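Local coordinates for protein putative cathepsin d (Ixodes ricinus, PDB 5N7Q) that probably cuts peptide bonds within proteins as an aspartic endopeptidase of the pepsin-like A1 family, here with the inhibitor pepstatin A bound, at residues L160-S165 / G315-G320; W197-D202 / A224-G229; T228-I233 / L311-D316; L232-P237 / G301-E306; F279-K284 / G320-I325. All coordinates share one frame; numbering follows the deposited sequence.

The chain leaves strand 155-160 and enters contact 1, which closes only at helix 316-319 and so spans most of the C-terminal half. Contact 2 is the first to close within that span, pairing the strand before the loop of D227 with 197-202. Contact 3 opens on that loop and closes on 311-316, sharing G315 and D316 with contact 1. Contact 4 starts from the same stretch as contact 3, at L232 and I233, and closes at 301-306, within the span of contact 1. Contact 5 starts at 279-284 and ends at 320-325, crossing contacts 1, 3 and 4. Together they tie the sheet behind D227 to helix 316-319 and strand 322-327.

Contact 1 of 5, residues L160-S165 / G315-G320; sequences LNRDPS and GDVFLG. Unlike the reference sequence in segment 160-165: L160 (reference Arg).
The short helix 316-319, which follows strand 312-314 of a pepsin-like lobe, is covered on one side by L160 and R162 from the end of strand 155-160 and the loop after it. L160 reaches in with a single methyl: CD1 lies 3.3 Å from D316 OD1 and 4.0 Å from L319 CB, the two side chains of L160 and D316 crossing at about a right angle. R162 instead folds over the helix. Its CG lies 3.6 Å from G320 CA, and two bends beyond it (chi2 -64°, chi3 -66°) lay one face of the guanidinium over D316 O and V317 N, each offset toward the rim. NH2 meets V317 CG2 at 3.7 Å. No salt bridge forms with D316, whose OD2 stays 4.7 Å from NH1; that nitrogen is held by D15 O and Y18 OH.

Direct hydrogen bonds between the segments are absent, and two waters take their place. One accepts from L160 N and donates to L319 O and G320 O, bridging the two segments. The other links R162 NE (3.0 Å) to V317 O (2.8 Å). G315, at the N-cap position, accepts from F318 N and L319 N through one carbonyl. A short helix directly after a hydrophobic-hydrophobic-glycine sequence, here I313-L314-G315, is a recurrent feature of pepsin-like aspartic peptidases.

Contact 2 of 5, residues W197-D202 / A224-G229; sequences WQFHVD and AIADTG
W197 and F199 grip the strand 224-226 through three backbone hydrogen bonds of an antiparallel pairing. A226 N gives to W197 O (3.0 Å), while F199 and A224 form a hydrogen-bonded pair, F199 N to A224 O and A224 N to F199 O, both 2.9 Å. Q198 and I225 make the non-hydrogen-bonded pair beside it, where I225 CA comes 3.1 Å from W197 O in a CA-H...O contact. Beyond the last direct bond a water carries the link on, accepting from W197 N and donating to A226 O.

Apolar contacts fall on both faces. On that of F199 and A224, the A224 methyl touches both V201 CG2 (3.6 Å) and F199 CE1 (4.0 Å). F199 holds CG between its backbone N and carbonyl carbon (chi1 50°), a torsion that swings the ring back across the neighbouring strand, A224 O over one face and A226 CB 4.1 Å from CE2. On the opposite face Q198 CB touches I225 CG2 at 3.8 Å, and its amide NE2 turns to E223 OE1.

At the end of the strand the polar side chain is D227, a predicted active-site residue. It accepts from G229 N through OD1 in an Asx turn, and its OD2 hydrogen-bonds T230 OG1 and the bound inhibitor. The segments thus join through backbone bonds, one bridging water and apolar packing; no polar side-chain bond crosses the contact, and the D227 carboxylate keeps its bonds for G229 N, T230 OG1 and the inhibitor.

Contact 3 of 5, residues T228-I233 / L311-D316; sequences TGTSLI and LWILGD
T230 and D316 form the tight end of this contact. D316 N gives a hydrogen bond to T230 O (2.8 Å, 153° at the hydrogen), and the same carbonyl sits 3.2 Å from G315 CA, an approach possible because G315 carries no side chain. T230 presses its CB, OG1 and CG2 alike, each at 3.8 Å, onto I313 CG2. T230 OG1 itself is spent on D227 OD2. Both segments belong to the psi-shaped loop motif of pepsin-like lobes, in which the aspartate-threonine-glycine turn, D227 to G229, lies beside the strand that ends in I313-L314-G315.

Toward I233 the hydrogen bonding is looser, though the packing is not. G315 N reaches L232 O at 3.0 Å only through a weak, bent bond (121°), and I233 pairs with L314 as an antiparallel non-hydrogen-bonded pair, its CA 3.2 Å from I313 O in a CA-H...O contact. I233 CG2 meets CE3 at the edge of the W312 ring, in its plane, at 3.9 Å, and lies a little farther from L314 CD2.

Beside the tight end, the buried D316 carboxylate meets one water. OD1 is just 2.8 Å from T228 O, two acceptors so close that the carboxyl may carry a proton, while the water lies within hydrogen-bonding distance of both T228 O and D316 OD2. Nearby, S231 OG turns to V16 O and to the backbone of the bound inhibitor.

Contact 4 of 5, residues L232-P237 / G301-E306; sequences LITGPP and GFMGLE
The F302 ring takes I233 obliquely: CD1 of I233 stops 3.8 Å from F302 CE1, and I233 CB and CG2 are each near CD1 of the ring. The two side chains run side by side, pointing the same way. Y286 meets the same ring with its plane inclined at about 55°, and L243 and L247 of helix 237-247 also touch it. In this C-terminal lobe of the pepsin-like fold, strand 233-235 pairs in parallel with the end of strand 295-304.

Four backbone hydrogen bonds zip the pair: I233 N to G301 O, M303 N to I233 O (2.9 Å, 168°), G235 N to M303 O and L305 N to G235 O. CA-H...O contacts fill the gaps between them, the shortest from T234 CA to M303 O at 3.1 Å.

T234 and M303 share the face opposite I233 and F302. M303 carries CG between its backbone N and carbonyl carbon (chi1 60°), which sets CG 3.7 Å from T234 CG2; with chi2 extended, SD reaches L232 CD1 at 3.9 Å, across the leucine at about a right angle. L232, M303 and L305 also pack on the bound inhibitor, consistent with this side lining the cleft. T234 CB lies 3.8 Å from L305 CB. Just past the strand, P237 CD rests on L305 C. T234 OG1 takes a weak bond from I313 N, and a water accepts from T234 OG1 (2.7 Å) and donates to L305 O (2.9 Å).

Contact 5 of 5, residues F279-K284 / G320-I325; sequences FSLRSK and GPYYTI
F279 sets the edge of its ring against the face of Y322 in a T-shaped stack, centroids 5.2 Å apart and planes at 89°. The touching atom is F279 CD1, 3.7 Å from Y322 CD1 and standing over the tyrosine face toward its rim. F279 CB adds a CH-pi contact, 4.3 Å from the centroid of Y322, so the phenylalanine covers that face with two of its carbons. Next outward, L281 sends CD2 to P321 CG (3.7 Å), and the same methyl reaches Y322 CE2 at 4.1 Å, near the plane of the ring.

At the polar edge Y322 OH donates to S280 O at 2.6 Å, in the carbonyl plane and on a lone pair of the oxygen, which itself lies in the plane of the phenol ring. Stack and bond together would restrict the rotation of the Y322 ring.

The axes of strands 279-281 and 322-325 come no nearer than 10.5 Å, so side chains rather than backbone pairing bridge them. F318 of helix 316-319 meets both F279 and Y322, while the first strand pairs with 270-274 and the second with 155-160 and 332-337, so the contact joins strand 277-281 to strand 322-327 beside helix 316-319.

Contact 1 of 5, residues L160-S165 / G315-G320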
# COMPACT_ATOMS: atom_id res chain seq x y z
N LEU A 160 -0.46 -9.01 5.19
CA LEU A 160 0.44 -8.15 5.95
C LEU A 160 0.41 -8.59 7.41
O LEU A 160 -0.64 -8.61 8.01
CB LEU A 160 0.05 -6.69 5.83
CG LEU A 160 -0.07 -6.13 4.41
CD1 LEU A 160 -0.51 -4.67 4.46
CD2 LEU A 160 1.22 -6.25 3.61
N ASN A 161 1.57 -8.98 7.92
CA ASN A 161 1.73 -9.29 9.33
C ASN A 161 1.78 -7.98 10.10
O ASN A 161 2.56 -7.09 9.77
CB ASN A 161 3.00 -10.09 9.53
CG ASN A 161 3.03 -10.81 10.87
OD1 ASN A 161 2.38 -10.40 11.86
ND2 ASN A 161 3.80 -11.88 10.92
N ARG A 162 0.93 -7.86 11.11
CA ARG A 162 0.89 -6.67 11.96
C ARG A 162 1.70 -6.75 13.25
O ARG A 162 1.66 -5.84 14.09
CB ARG A 162 -0.55 -6.24 12.20
CG ARG A 162 -1.30 -5.92 10.91
CD ARG A 162 -0.72 -4.73 10.17
NE ARG A 162 -0.86 -3.47 10.89
CZ ARG A 162 -0.21 -2.34 10.60
NH1 ARG A 162 0.75 -2.33 9.67
NH2 ARG A 162 -0.46 -1.23 11.30
N ASP A 163 2.45 -7.86 13.39
CA ASP A 163 3.43 -8.02 14.47
C ASP A 163 4.84 -7.92 13.90
O ASP A 163 5.33 -8.88 13.30
CB ASP A 163 3.24 -9.34 15.18
CG ASP A 163 4.20 -9.53 16.32
OD1 ASP A 163 5.01 -8.62 16.59
OD2 ASP A 163 4.07 -10.61 16.95
N PRO A 164 5.48 -6.74 14.05
CA PRO A 164 6.84 -6.61 13.48
C PRO A 164 7.90 -7.51 14.12
O PRO A 164 8.97 -7.69 13.55
CB PRO A 164 7.19 -5.14 13.72
CG PRO A 164 5.91 -4.47 14.02
CD PRO A 164 5.03 -5.49 14.67
N SER A 165 7.58 -8.10 15.26
CA SER A 165 8.51 -9.03 15.93
C SER A 165 8.44 -10.42 15.33
O SER A 165 9.29 -11.26 15.59
CB SER A 165 8.21 -9.09 17.44
OG SER A 165 7.11 -9.91 17.73
N GLY A 315 -5.42 1.60 4.40
CA GLY A 315 -4.02 1.19 4.34
C GLY A 315 -3.75 0.02 5.26
O GLY A 315 -4.65 -0.75 5.58
N ASP A 316 -2.47 -0.13 5.65
CA ASP A 316 -1.99 -1.33 6.30
C ASP A 316 -2.70 -1.61 7.63
O ASP A 316 -2.86 -2.76 8.03
CB ASP A 316 -0.48 -1.27 6.53
CG ASP A 316 0.33 -1.05 5.26
OD1 ASP A 316 -0.16 -1.42 4.15
OD2 ASP A 316 1.48 -0.51 5.37
N VAL A 317 -3.15 -0.57 8.32
CA VAL A 317 -3.96 -0.78 9.54
C VAL A 317 -5.16 -1.70 9.29
O VAL A 317 -5.50 -2.54 10.13
CB VAL A 317 -4.41 0.58 10.12
CG1 VAL A 317 -5.62 0.44 11.02
CG2 VAL A 317 -3.25 1.23 10.84
N PHE A 318 -5.81 -1.54 8.13
CA PHE A 318 -6.94 -2.39 7.71
C PHE A 318 -6.52 -3.66 7.00
O PHE A 318 -7.08 -4.75 7.26
CB PHE A 318 -7.91 -1.59 6.79
CG PHE A 318 -9.23 -2.25 6.55
CD1 PHE A 318 -10.27 -2.08 7.45
CD2 PHE A 318 -9.44 -3.05 5.45
CE1 PHE A 318 -11.49 -2.68 7.25
CE2 PHE A 318 -10.66 -3.68 5.26
CZ PHE A 318 -11.69 -3.48 6.12
N LEU A 319 -5.53 -3.54 6.13
CA LEU A 319 -5.16 -4.64 5.23
C LEU A 319 -4.33 -5.71 5.93
O LEU A 319 -4.11 -6.78 5.38
CB LEU A 319 -4.41 -4.06 4.01
CG LEU A 319 -5.18 -3.05 3.16
CD1 LEU A 319 -4.23 -2.42 2.14
CD2 LEU A 319 -6.38 -3.69 2.49
N GLY A 320 -3.88 -5.44 7.15
CA GLY A 320 -3.29 -6.49 8.00
C GLY A 320 -4.30 -7.46 8.58
O GLY A 320 -4.19 -8.68 8.39
O HOH W 1 -3.28 -9.41 5.78
O HOH W 2 -3.62 -3.31 12.00

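Contact 2 of 5, residues W197-D202 / A224-G229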
# COMPACT_ATOMS: atom_id res chain seq x y z
N TRP A 197 -7.77 1.04 -6.53
CA TRP A 197 -8.67 -0.06 -6.21
C TRP A 197 -9.78 0.48 -5.31
O TRP A 197 -9.70 0.43 -4.09
CB TRP A 197 -7.90 -1.19 -5.54
CG TRP A 197 -7.07 -1.95 -6.53
CD1 TRP A 197 -5.74 -1.74 -6.85
CD2 TRP A 197 -7.49 -3.08 -7.30
NE1 TRP A 197 -5.34 -2.67 -7.79
CE2 TRP A 197 -6.39 -3.51 -8.05
CE3 TRP A 197 -8.70 -3.79 -7.40
CZ2 TRP A 197 -6.46 -4.61 -8.91
CZ3 TRP A 197 -8.78 -4.85 -8.24
CH2 TRP A 197 -7.64 -5.28 -8.97
N GLN A 198 -10.76 1.13 -5.96
CA GLN A 198 -11.76 1.97 -5.30
C GLN A 198 -13.13 1.29 -5.27
O GLN A 198 -13.49 0.59 -6.23
CB GLN A 198 -11.85 3.30 -6.04
CG GLN A 198 -12.68 4.39 -5.36
CD GLN A 198 -12.51 5.74 -6.01
OE1 GLN A 198 -11.41 6.11 -6.44
NE2 GLN A 198 -13.60 6.48 -6.09
N PHE A 199 -13.86 1.51 -4.20
CA PHE A 199 -15.17 0.86 -3.99
C PHE A 199 -16.00 1.65 -3.00
O PHE A 199 -15.51 2.57 -2.35
CB PHE A 199 -14.98 -0.59 -3.51
CG PHE A 199 -14.04 -0.71 -2.36
CD1 PHE A 199 -14.49 -0.58 -1.05
CD2 PHE A 199 -12.67 -0.88 -2.57
CE1 PHE A 199 -13.61 -0.65 0.02
CE2 PHE A 199 -11.80 -0.95 -1.50
CZ PHE A 199 -12.25 -0.83 -0.21
N HIS A 200 -17.27 1.25 -2.91
CA HIS A 200 -18.22 1.88 -1.99
C HIS A 200 -18.21 1.21 -0.62
O HIS A 200 -18.18 -0.02 -0.48
CB HIS A 200 -19.62 1.80 -2.61
CG HIS A 200 -20.69 2.44 -1.78
ND1 HIS A 200 -20.83 3.80 -1.68
CD2 HIS A 200 -21.68 1.90 -1.03
CE1 HIS A 200 -21.85 4.07 -0.89
NE2 HIS A 200 -22.37 2.94 -0.47
N VAL A 201 -18.22 2.06 0.42
CA VAL A 201 -18.35 1.65 1.82
C VAL A 201 -19.73 2.11 2.35
O VAL A 201 -20.17 3.23 2.04
CB VAL A 201 -17.19 2.24 2.65
CG1 VAL A 201 -17.43 2.07 4.14
CG2 VAL A 201 -15.87 1.59 2.21
N ASP A 202 -20.35 1.26 3.15
CA ASP A 202 -21.70 1.53 3.66
C ASP A 202 -21.71 2.41 4.89
O ASP A 202 -22.68 3.14 5.06
CB ASP A 202 -22.43 0.24 4.03
CG ASP A 202 -22.58 -0.73 2.86
OD1 ASP A 202 -22.58 -0.31 1.69
OD2 ASP A 202 -22.68 -1.94 3.12
N ALA A 224 -13.98 4.49 -0.84
CA ALA A 224 -12.71 4.12 -0.24
C ALA A 224 -11.83 3.44 -1.27
O ALA A 224 -12.29 2.98 -2.31
CB ALA A 224 -12.93 3.15 0.92
N ILE A 225 -10.54 3.32 -0.95
CA ILE A 225 -9.59 2.51 -1.74
C ILE A 225 -8.85 1.56 -0.81
O ILE A 225 -8.68 1.86 0.39
CB ILE A 225 -8.59 3.38 -2.57
CG1 ILE A 225 -7.53 4.06 -1.67
CG2 ILE A 225 -9.38 4.43 -3.37
CD1 ILE A 225 -6.45 4.81 -2.43
N ALA A 226 -8.37 0.46 -1.35
CA ALA A 226 -7.49 -0.46 -0.63
C ALA A 226 -6.06 -0.18 -1.09
O ALA A 226 -5.74 -0.40 -2.23
CB ALA A 226 -7.87 -1.89 -0.91
N ASP A 227 -5.23 0.35 -0.19
CA ASP A 227 -3.89 0.84 -0.57
C ASP A 227 -2.80 0.27 0.33
O ASP A 227 -2.56 0.77 1.42
CB ASP A 227 -3.82 2.35 -0.54
CG ASP A 227 -2.52 2.87 -1.04
OD1 ASP A 227 -1.67 2.08 -1.51
OD2 ASP A 227 -2.33 4.12 -1.00
N THR A 228 -2.12 -0.75 -0.18
CA THR A 228 -1.01 -1.36 0.54
C THR A 228 0.17 -0.41 0.82
O THR A 228 1.00 -0.71 1.68
CB THR A 228 -0.47 -2.57 -0.24
OG1 THR A 228 -0.07 -2.14 -1.53
CG2 THR A 228 -1.51 -3.65 -0.39
N GLY A 229 0.27 0.67 0.07
CA GLY A 229 1.34 1.65 0.23
C GLY A 229 1.01 2.79 1.18
O GLY A 229 1.77 3.78 1.22
O HOH W 3 -5.79 1.53 -4.46

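Contact 3 of 5, residues T228-I233 / L311-D316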
# COMPACT_ATOMS: atom_id res chain seq x y z
N THR A 228 -2.12 -0.75 -0.18
CA THR A 228 -1.01 -1.36 0.54
C THR A 228 0.17 -0.41 0.82
O THR A 228 1.00 -0.71 1.68
CB THR A 228 -0.47 -2.57 -0.24
OG1 THR A 228 -0.07 -2.14 -1.53
CG2 THR A 228 -1.51 -3.65 -0.39
N GLY A 229 0.27 0.67 0.07
CA GLY A 229 1.34 1.65 0.23
C GLY A 229 1.01 2.79 1.18
O GLY A 229 1.77 3.78 1.22
N THR A 230 -0.14 2.71 1.86
CA THR A 230 -0.49 3.68 2.91
C THR A 230 -0.39 2.95 4.24
O THR A 230 -0.90 1.83 4.38
CB THR A 230 -1.87 4.29 2.65
OG1 THR A 230 -1.71 5.21 1.55
CG2 THR A 230 -2.43 5.03 3.87
N SER A 231 0.24 3.58 5.24
CA SER A 231 0.43 2.92 6.53
C SER A 231 -0.86 2.82 7.35
O SER A 231 -1.16 1.80 7.99
CB SER A 231 1.43 3.70 7.37
OG SER A 231 2.68 3.83 6.70
N LEU A 232 -1.58 3.93 7.41
CA LEU A 232 -2.71 4.09 8.30
C LEU A 232 -4.02 3.99 7.53
O LEU A 232 -4.07 3.42 6.43
CB LEU A 232 -2.59 5.42 9.08
CG LEU A 232 -1.29 5.62 9.84
CD1 LEU A 232 -1.38 6.93 10.63
CD2 LEU A 232 -0.94 4.45 10.75
N ILE A 233 -5.10 4.46 8.13
CA ILE A 233 -6.36 4.71 7.44
C ILE A 233 -6.48 6.20 7.32
O ILE A 233 -6.34 6.91 8.33
CB ILE A 233 -7.56 4.08 8.16
CG1 ILE A 233 -7.45 2.55 8.10
CG2 ILE A 233 -8.89 4.60 7.60
CD1 ILE A 233 -8.43 1.81 8.94
N LEU A 311 -12.63 10.46 -0.07
CA LEU A 311 -12.63 9.03 0.14
C LEU A 311 -11.73 8.66 1.28
O LEU A 311 -10.97 9.47 1.82
CB LEU A 311 -12.29 8.24 -1.14
CG LEU A 311 -10.92 8.48 -1.77
CD1 LEU A 311 -9.83 7.71 -1.05
CD2 LEU A 311 -10.87 8.08 -3.24
N TRP A 312 -11.92 7.43 1.72
CA TRP A 312 -11.11 6.84 2.77
C TRP A 312 -10.08 5.95 2.13
O TRP A 312 -10.38 5.17 1.21
CB TRP A 312 -11.97 5.97 3.69
CG TRP A 312 -13.02 6.73 4.47
CD1 TRP A 312 -14.20 7.24 3.99
CD2 TRP A 312 -13.00 7.05 5.88
NE1 TRP A 312 -14.91 7.84 5.01
CE2 TRP A 312 -14.19 7.75 6.17
CE3 TRP A 312 -12.09 6.80 6.91
CZ2 TRP A 312 -14.49 8.22 7.46
CZ3 TRP A 312 -12.38 7.27 8.18
CH2 TRP A 312 -13.58 7.95 8.44
N ILE A 313 -8.84 6.07 2.57
CA ILE A 313 -7.80 5.13 2.14
C ILE A 313 -7.63 4.09 3.24
O ILE A 313 -7.24 4.42 4.38
CB ILE A 313 -6.45 5.80 1.86
CG1 ILE A 313 -6.55 6.87 0.74
CG2 ILE A 313 -5.43 4.73 1.49
CD1 ILE A 313 -5.26 7.65 0.49
N LEU A 314 -7.95 2.85 2.91
CA LEU A 314 -7.75 1.71 3.80
C LEU A 314 -6.35 1.17 3.56
O LEU A 314 -6.09 0.45 2.62
CB LEU A 314 -8.84 0.66 3.55
CG LEU A 314 -10.30 1.12 3.72
CD1 LEU A 314 -11.25 -0.04 3.62
CD2 LEU A 314 -10.47 1.84 5.05
N GLY A 315 -5.42 1.60 4.40
CA GLY A 315 -4.02 1.19 4.34
C GLY A 315 -3.75 0.02 5.26
O GLY A 315 -4.65 -0.75 5.58
N ASP A 316 -2.47 -0.13 5.65
CA ASP A 316 -1.99 -1.33 6.30
C ASP A 316 -2.70 -1.61 7.63
O ASP A 316 -2.86 -2.76 8.03
CB ASP A 316 -0.48 -1.27 6.53
CG ASP A 316 0.33 -1.05 5.26
OD1 ASP A 316 -0.16 -1.42 4.15
OD2 ASP A 316 1.48 -0.51 5.37
O HOH W 4 3.53 -0.56 3.15

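Contact 4 of 5, residues L232-P237 / G301-E306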
# COMPACT_ATOMS: atom_id res chain seq x y z
N LEU A 232 -1.58 3.93 7.41
CA LEU A 232 -2.71 4.09 8.30
C LEU A 232 -4.02 3.99 7.53
O LEU A 232 -4.07 3.42 6.43
CB LEU A 232 -2.59 5.42 9.08
CG LEU A 232 -1.29 5.62 9.84
CD1 LEU A 232 -1.38 6.93 10.63
CD2 LEU A 232 -0.94 4.45 10.75
N ILE A 233 -5.10 4.46 8.13
CA ILE A 233 -6.36 4.71 7.44
C ILE A 233 -6.48 6.20 7.32
O ILE A 233 -6.34 6.91 8.33
CB ILE A 233 -7.56 4.08 8.16
CG1 ILE A 233 -7.45 2.55 8.10
CG2 ILE A 233 -8.89 4.60 7.60
CD1 ILE A 233 -8.43 1.81 8.94
N THR A 234 -6.74 6.69 6.12
CA THR A 234 -7.00 8.12 5.93
C THR A 234 -8.47 8.30 5.65
O THR A 234 -9.14 7.39 5.17
CB THR A 234 -6.18 8.79 4.82
OG1 THR A 234 -6.73 8.49 3.53
CG2 THR A 234 -4.71 8.31 4.84
N GLY A 235 -8.97 9.47 5.99
CA GLY A 235 -10.34 9.83 5.66
C GLY A 235 -10.55 11.32 5.48
O GLY A 235 -9.65 12.11 5.74
N PRO A 236 -11.77 11.70 5.08
CA PRO A 236 -12.13 13.11 5.01
C PRO A 236 -11.81 13.78 6.36
O PRO A 236 -12.23 13.27 7.39
CB PRO A 236 -13.65 13.07 4.77
CG PRO A 236 -13.88 11.77 4.08
CD PRO A 236 -12.92 10.83 4.76
N PRO A 237 -11.06 14.90 6.35
CA PRO A 237 -10.62 15.50 7.62
C PRO A 237 -11.72 15.78 8.64
O PRO A 237 -11.54 15.52 9.81
CB PRO A 237 -9.94 16.79 7.17
CG PRO A 237 -9.39 16.46 5.84
CD PRO A 237 -10.37 15.51 5.20
N GLY A 301 -4.40 5.50 14.31
CA GLY A 301 -4.36 5.02 12.94
C GLY A 301 -5.40 5.61 12.01
O GLY A 301 -5.58 5.11 10.91
N PHE A 302 -6.09 6.67 12.44
CA PHE A 302 -7.02 7.41 11.59
C PHE A 302 -6.51 8.81 11.41
O PHE A 302 -6.45 9.58 12.38
CB PHE A 302 -8.45 7.39 12.14
CG PHE A 302 -8.90 6.03 12.50
CD1 PHE A 302 -9.36 5.16 11.53
CD2 PHE A 302 -8.82 5.58 13.81
CE1 PHE A 302 -9.74 3.88 11.87
CE2 PHE A 302 -9.21 4.31 14.16
CZ PHE A 302 -9.66 3.45 13.17
N MET A 303 -6.12 9.16 10.19
CA MET A 303 -5.56 10.45 9.85
C MET A 303 -6.36 11.14 8.73
O MET A 303 -6.91 10.50 7.86
CB MET A 303 -4.09 10.32 9.49
CG MET A 303 -3.81 9.42 8.30
SD MET A 303 -2.09 9.48 7.74
CE MET A 303 -2.04 10.94 6.74
N GLY A 304 -6.38 12.45 8.74
CA GLY A 304 -7.13 13.21 7.74
C GLY A 304 -6.35 13.41 6.45
O GLY A 304 -5.14 13.69 6.49
N LEU A 305 -7.03 13.24 5.31
CA LEU A 305 -6.42 13.51 4.01
C LEU A 305 -7.53 13.90 3.03
O LEU A 305 -8.43 13.12 2.75
CB LEU A 305 -5.62 12.30 3.48
CG LEU A 305 -4.96 12.52 2.12
CD1 LEU A 305 -4.00 13.71 2.10
CD2 LEU A 305 -4.23 11.27 1.64
N GLU A 306 -7.46 15.13 2.53
CA GLU A 306 -8.41 15.61 1.57
C GLU A 306 -8.03 15.09 0.20
O GLU A 306 -6.96 15.41 -0.31
CB GLU A 306 -8.45 17.14 1.55
CG GLU A 306 -9.60 17.68 0.71
CD GLU A 306 -9.79 19.18 0.81
OE1 GLU A 306 -10.64 19.70 0.06
OE2 GLU A 306 -9.10 19.86 1.62
O HOH W 5 -8.56 10.27 2.71

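Contact 5 of 5, residues F279-K284 / G320-I325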
# COMPACT_ATOMS: atom_id res chain seq x y z
N PHE A 279 -16.50 -5.05 9.39
CA PHE A 279 -15.07 -5.31 9.49
C PHE A 279 -14.56 -4.43 10.65
O PHE A 279 -14.36 -3.23 10.50
CB PHE A 279 -14.38 -4.97 8.16
CG PHE A 279 -14.79 -5.90 7.05
CD1 PHE A 279 -14.12 -7.08 6.84
CD2 PHE A 279 -15.90 -5.60 6.28
CE1 PHE A 279 -14.54 -7.96 5.86
CE2 PHE A 279 -16.33 -6.46 5.29
CZ PHE A 279 -15.63 -7.65 5.08
N SER A 280 -14.36 -5.08 11.79
CA SER A 280 -14.01 -4.43 13.06
C SER A 280 -12.49 -4.31 13.22
O SER A 280 -11.74 -5.20 12.82
CB SER A 280 -14.62 -5.25 14.20
OG SER A 280 -14.45 -4.61 15.45
N LEU A 281 -12.06 -3.19 13.79
CA LEU A 281 -10.68 -2.96 14.17
C LEU A 281 -10.65 -2.69 15.67
O LEU A 281 -11.30 -1.77 16.12
CB LEU A 281 -10.13 -1.74 13.42
CG LEU A 281 -10.17 -1.85 11.91
CD1 LEU A 281 -9.84 -0.51 11.30
CD2 LEU A 281 -9.16 -2.88 11.44
N ARG A 282 -9.88 -3.48 16.40
CA ARG A 282 -9.61 -3.23 17.82
C ARG A 282 -8.57 -2.16 17.93
O ARG A 282 -7.81 -1.90 16.98
CB ARG A 282 -9.07 -4.51 18.45
CG ARG A 282 -10.01 -5.71 18.37
CD ARG A 282 -9.27 -7.03 18.62
NE ARG A 282 -8.47 -7.00 19.83
CZ ARG A 282 -7.33 -7.67 20.07
NH1 ARG A 282 -6.79 -8.50 19.18
NH2 ARG A 282 -6.72 -7.48 21.24
N SER A 283 -8.43 -1.56 19.12
CA SER A 283 -7.37 -0.59 19.32
C SER A 283 -6.00 -1.24 19.09
O SER A 283 -5.07 -0.57 18.60
CB SER A 283 -7.46 0.07 20.70
OG SER A 283 -7.25 -0.90 21.69
N LYS A 284 -5.90 -2.55 19.33
CA LYS A 284 -4.65 -3.26 19.03
C LYS A 284 -4.32 -3.19 17.53
O LYS A 284 -3.14 -3.10 17.15
CB LYS A 284 -4.68 -4.72 19.49
CG LYS A 284 -3.36 -5.46 19.28
CD LYS A 284 -3.30 -6.69 20.17
CE LYS A 284 -1.97 -7.43 20.10
NZ LYS A 284 -2.12 -8.82 20.63
N GLY A 320 -3.88 -5.44 7.15
CA GLY A 320 -3.29 -6.49 8.00
C GLY A 320 -4.30 -7.46 8.58
O GLY A 320 -4.19 -8.68 8.39
N PRO A 321 -5.30 -6.95 9.32
CA PRO A 321 -6.29 -7.88 9.91
C PRO A 321 -7.24 -8.50 8.87
O PRO A 321 -7.88 -9.51 9.17
CB PRO A 321 -7.05 -7.00 10.95
CG PRO A 321 -6.73 -5.60 10.58
CD PRO A 321 -5.36 -5.62 9.96
N TYR A 322 -7.31 -7.89 7.69
CA TYR A 322 -8.14 -8.41 6.60
C TYR A 322 -7.28 -8.71 5.38
O TYR A 322 -6.77 -7.82 4.72
CB TYR A 322 -9.30 -7.46 6.31
CG TYR A 322 -10.15 -7.34 7.58
CD1 TYR A 322 -10.90 -8.42 8.01
CD2 TYR A 322 -10.08 -6.24 8.42
CE1 TYR A 322 -11.60 -8.38 9.20
CE2 TYR A 322 -10.78 -6.19 9.60
CZ TYR A 322 -11.52 -7.28 10.00
OH TYR A 322 -12.23 -7.22 11.19
N TYR A 323 -7.07 -10.00 5.14
CA TYR A 323 -6.45 -10.51 3.92
C TYR A 323 -7.24 -10.00 2.70
O TYR A 323 -8.48 -10.01 2.73
CB TYR A 323 -6.48 -12.02 3.97
CG TYR A 323 -5.73 -12.75 2.88
CD1 TYR A 323 -4.35 -12.59 2.73
CD2 TYR A 323 -6.38 -13.63 2.04
CE1 TYR A 323 -3.65 -13.27 1.75
CE2 TYR A 323 -5.69 -14.31 1.06
CZ TYR A 323 -4.33 -14.16 0.92
OH TYR A 323 -3.64 -14.86 -0.04
N THR A 324 -6.54 -9.53 1.67
CA THR A 324 -7.20 -8.78 0.62
C THR A 324 -6.84 -9.37 -0.72
O THR A 324 -5.68 -9.63 -1.02
CB THR A 324 -6.86 -7.31 0.66
OG1 THR A 324 -7.17 -6.79 1.96
CG2 THR A 324 -7.66 -6.51 -0.32
N ILE A 325 -7.88 -9.57 -1.52
CA ILE A 325 -7.80 -10.12 -2.87
C ILE A 325 -8.10 -8.99 -3.85
O ILE A 325 -9.16 -8.37 -3.78
CB ILE A 325 -8.82 -11.25 -3.09
CG1 ILE A 325 -8.57 -12.46 -2.16
CG2 ILE A 325 -8.73 -11.75 -4.52
CD1 ILE A 325 -9.02 -12.27 -0.73